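Local coordinates for GTP-binding protein REM 1 (Homo sapiens, PDB 2NZJ) that binds GDP and magnesium and, as a Ras-family small GTPase, probably cycles between GTP-bound and GDP-bound states through GTP hydrolysis, at residues L45-E50 / L159-V164. Residues are numbered along the deposited sequence; the frame is centred on the assembly and turned at random.
Sequences LTVDGE and LFEGVV
V47 reaches helix 156-171 with both methyls. Its CB points at the helix. CG1 of V47, anti to the backbone N (chi1 -171°), stops 4.2 Å from the carbonyl oxygen of E161. CG2 lies beside the backbone N. CG2 of V47 touches CG of E161 at 4.1 Å and CG2 of V164 at 4.2 Å, so it bridges two residues of the helix. The E161 chain runs extended beyond CG, and V47 meets its aliphatic part, not its carboxylate. L45, two residues earlier on the same face of the strand, makes the second foothold. CD1 of L45 sits 4.1 Å from CB of F160 and 4.2 Å from CG2 of V164. The F160 ring itself leads away from strand 40-47, toward F24 and toward V56 of strand 50-57. Side-chain contacts across the segments are mainly van der Waals, between methyl and methylene groups. Polar ties lie at the turn: D48 OD2 forms a salt bridge with R165, and R168 donates to the carbonyl oxygens of V47 and E50. A type I' turn from V47 to E50 links strand 40-47 to strand 50-57, with V47 and E50 bonded both ways through their backbones. The contact thus packs the C-terminal helix on the edge β-hairpin of the Ras-like G-domain fold.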
ATOM      1  N   LEU A  45      -3.650  14.481   5.256  1.00 11.42           N
ATOM      2  CA  LEU A  45      -3.768  14.830   3.849  1.00 11.41           C
ATOM      3  C   LEU A  45      -5.073  15.546   3.564  1.00 11.35           C
ATOM      4  O   LEU A  45      -6.116  15.181   4.108  1.00 11.41           O
ATOM      5  CB  LEU A  45      -3.744  13.575   2.986  1.00 11.28           C
ATOM      6  CG  LEU A  45      -2.448  12.819   2.952  1.00 10.89           C
ATOM      7  CD1 LEU A  45      -2.677  11.515   2.202  1.00 11.14           C
ATOM      8  CD2 LEU A  45      -1.361  13.668   2.323  1.00  9.99           C
ATOM      9  N   THR A  46      -5.005  16.540   2.690  1.00 11.25           N
ATOM     10  CA  THR A  46      -6.182  17.248   2.225  1.00 11.63           C
ATOM     11  C   THR A  46      -6.625  16.656   0.887  1.00 11.76           C
ATOM     12  O   THR A  46      -5.904  16.713  -0.098  1.00 11.94           O
ATOM     13  CB  THR A  46      -5.893  18.766   2.089  1.00 11.84           C
ATOM     14  OG1 THR A  46      -5.652  19.319   3.394  1.00 12.75           O
ATOM     15  CG2 THR A  46      -7.065  19.517   1.453  1.00 11.66           C
ATOM     16  N   VAL A  47      -7.813  16.071   0.866  1.00 12.07           N
ATOM     17  CA  VAL A  47      -8.333  15.406  -0.324  1.00 12.17           C
ATOM     18  C   VAL A  47      -9.781  15.833  -0.482  1.00 12.70           C
ATOM     19  O   VAL A  47     -10.524  15.876   0.496  1.00 12.56           O
ATOM     20  CB  VAL A  47      -8.251  13.904  -0.186  1.00 12.00           C
ATOM     21  CG1 VAL A  47      -8.582  13.233  -1.508  1.00 12.58           C
ATOM     22  CG2 VAL A  47      -6.873  13.516   0.248  1.00 11.55           C
ATOM     23  N   ASP A  48     -10.167  16.180  -1.709  1.00 13.51           N
ATOM     24  CA  ASP A  48     -11.514  16.704  -2.003  1.00 13.92           C
ATOM     25  C   ASP A  48     -11.955  17.724  -0.939  1.00 14.08           C
ATOM     26  O   ASP A  48     -13.074  17.664  -0.408  1.00 13.99           O
ATOM     27  CB  ASP A  48     -12.522  15.552  -2.121  1.00 14.27           C
ATOM     28  CG  ASP A  48     -12.091  14.494  -3.149  1.00 15.40           C
ATOM     29  OD1 ASP A  48     -11.744  14.860  -4.288  1.00 17.55           O
ATOM     30  OD2 ASP A  48     -12.107  13.297  -2.821  1.00 16.35           O
ATOM     31  N   GLY A  49     -11.045  18.640  -0.610  1.00 14.22           N
ATOM     32  CA  GLY A  49     -11.325  19.744   0.318  1.00 14.18           C
ATOM     33  C   GLY A  49     -11.458  19.396   1.790  1.00 14.37           C
ATOM     34  O   GLY A  49     -11.868  20.241   2.576  1.00 14.26           O
ATOM     35  N   GLU A  50     -11.077  18.167   2.161  1.00 14.62           N
ATOM     36  CA  GLU A  50     -11.324  17.598   3.500  1.00 14.82           C
ATOM     37  C   GLU A  50     -10.056  16.929   4.034  1.00 14.19           C
ATOM     38  O   GLU A  50      -9.387  16.188   3.324  1.00 14.31           O
ATOM     39  CB  GLU A  50     -12.474  16.574   3.401  1.00 14.87           C
ATOM     40  CG  GLU A  50     -12.766  15.709   4.643  1.00 16.13           C
ATOM     41  CD  GLU A  50     -13.824  14.593   4.392  1.00 16.89           C
ATOM     42  OE1 GLU A  50     -14.571  14.646   3.380  1.00 18.24           O
ATOM     43  OE2 GLU A  50     -13.914  13.658   5.226  1.00 19.07           O
ATOM     44  N   LEU A 159      -1.579   7.328  -4.897  1.00 29.30           N
ATOM     45  CA  LEU A 159      -1.832   6.097  -4.130  1.00 28.96           C
ATOM     46  C   LEU A 159      -2.475   6.423  -2.790  1.00 29.38           C
ATOM     47  O   LEU A 159      -3.563   5.898  -2.465  1.00 29.67           O
ATOM     48  CB  LEU A 159      -0.560   5.283  -3.901  1.00 28.72           C
ATOM     49  CG  LEU A 159      -0.592   4.223  -2.802  1.00 28.71           C
ATOM     50  CD1 LEU A 159      -1.537   3.119  -3.196  1.00 28.11           C
ATOM     51  CD2 LEU A 159       0.793   3.683  -2.478  1.00 28.12           C
ATOM     52  N   PHE A 160      -1.829   7.291  -2.017  1.00 29.13           N
ATOM     53  CA  PHE A 160      -2.335   7.585  -0.678  1.00 29.20           C
ATOM     54  C   PHE A 160      -3.624   8.396  -0.691  1.00 28.85           C
ATOM     55  O   PHE A 160      -4.490   8.150   0.116  1.00 29.53           O
ATOM     56  CB  PHE A 160      -1.247   8.206   0.181  1.00 29.22           C
ATOM     57  CG  PHE A 160      -0.113   7.269   0.428  1.00 29.23           C
ATOM     58  CD1 PHE A 160      -0.214   6.291   1.416  1.00 29.16           C
ATOM     59  CD2 PHE A 160       1.021   7.299  -0.376  1.00 28.13           C
ATOM     60  CE1 PHE A 160       0.837   5.393   1.640  1.00 29.40           C
ATOM     61  CE2 PHE A 160       2.062   6.420  -0.172  1.00 28.35           C
ATOM     62  CZ  PHE A 160       1.979   5.459   0.843  1.00 28.99           C
ATOM     63  N   GLU A 161      -3.774   9.321  -1.627  1.00 28.75           N
ATOM     64  CA  GLU A 161      -5.046  10.059  -1.798  1.00 28.86           C
ATOM     65  C   GLU A 161      -6.192   9.122  -2.182  1.00 28.59           C
ATOM     66  O   GLU A 161      -7.312   9.279  -1.742  1.00 28.71           O
ATOM     67  CB  GLU A 161      -4.888  11.169  -2.841  1.00 28.56           C
ATOM     68  CG  GLU A 161      -3.924  12.235  -2.338  1.00 29.96           C
ATOM     69  CD  GLU A 161      -3.802  13.480  -3.192  1.00 30.93           C
ATOM     70  OE1 GLU A 161      -4.193  13.498  -4.389  1.00 32.21           O
ATOM     71  OE2 GLU A 161      -3.275  14.457  -2.625  1.00 31.58           O
ATOM     72  N   GLY A 162      -5.874   8.107  -2.969  1.00 28.82           N
ATOM     73  CA  GLY A 162      -6.826   7.068  -3.343  1.00 28.45           C
ATOM     74  C   GLY A 162      -7.248   6.219  -2.158  1.00 28.47           C
ATOM     75  O   GLY A 162      -8.430   5.913  -2.001  1.00 28.93           O
ATOM     76  N   VAL A 163      -6.294   5.860  -1.312  1.00 28.10           N
ATOM     77  CA  VAL A 163      -6.605   5.148  -0.078  1.00 28.08           C
ATOM     78  C   VAL A 163      -7.610   5.942   0.771  1.00 28.04           C
ATOM     79  O   VAL A 163      -8.615   5.383   1.242  1.00 27.94           O
ATOM     80  CB  VAL A 163      -5.334   4.886   0.769  1.00 28.20           C
ATOM     81  CG1 VAL A 163      -5.695   4.340   2.109  1.00 27.41           C
ATOM     82  CG2 VAL A 163      -4.396   3.947   0.046  1.00 28.24           C
ATOM     83  N   VAL A 164      -7.352   7.239   0.966  1.00 27.87           N
ATOM     84  CA  VAL A 164      -8.297   8.094   1.717  1.00 27.48           C
ATOM     85  C   VAL A 164      -9.693   7.989   1.113  1.00 27.71           C
ATOM     86  O   VAL A 164     -10.666   7.737   1.829  1.00 27.68           O
ATOM     87  CB  VAL A 164      -7.920   9.586   1.701  1.00 27.44           C
ATOM     88  CG1 VAL A 164      -9.002  10.400   2.364  1.00 26.91           C
ATOM     89  CG2 VAL A 164      -6.557   9.844   2.353  1.00 27.06           C
TER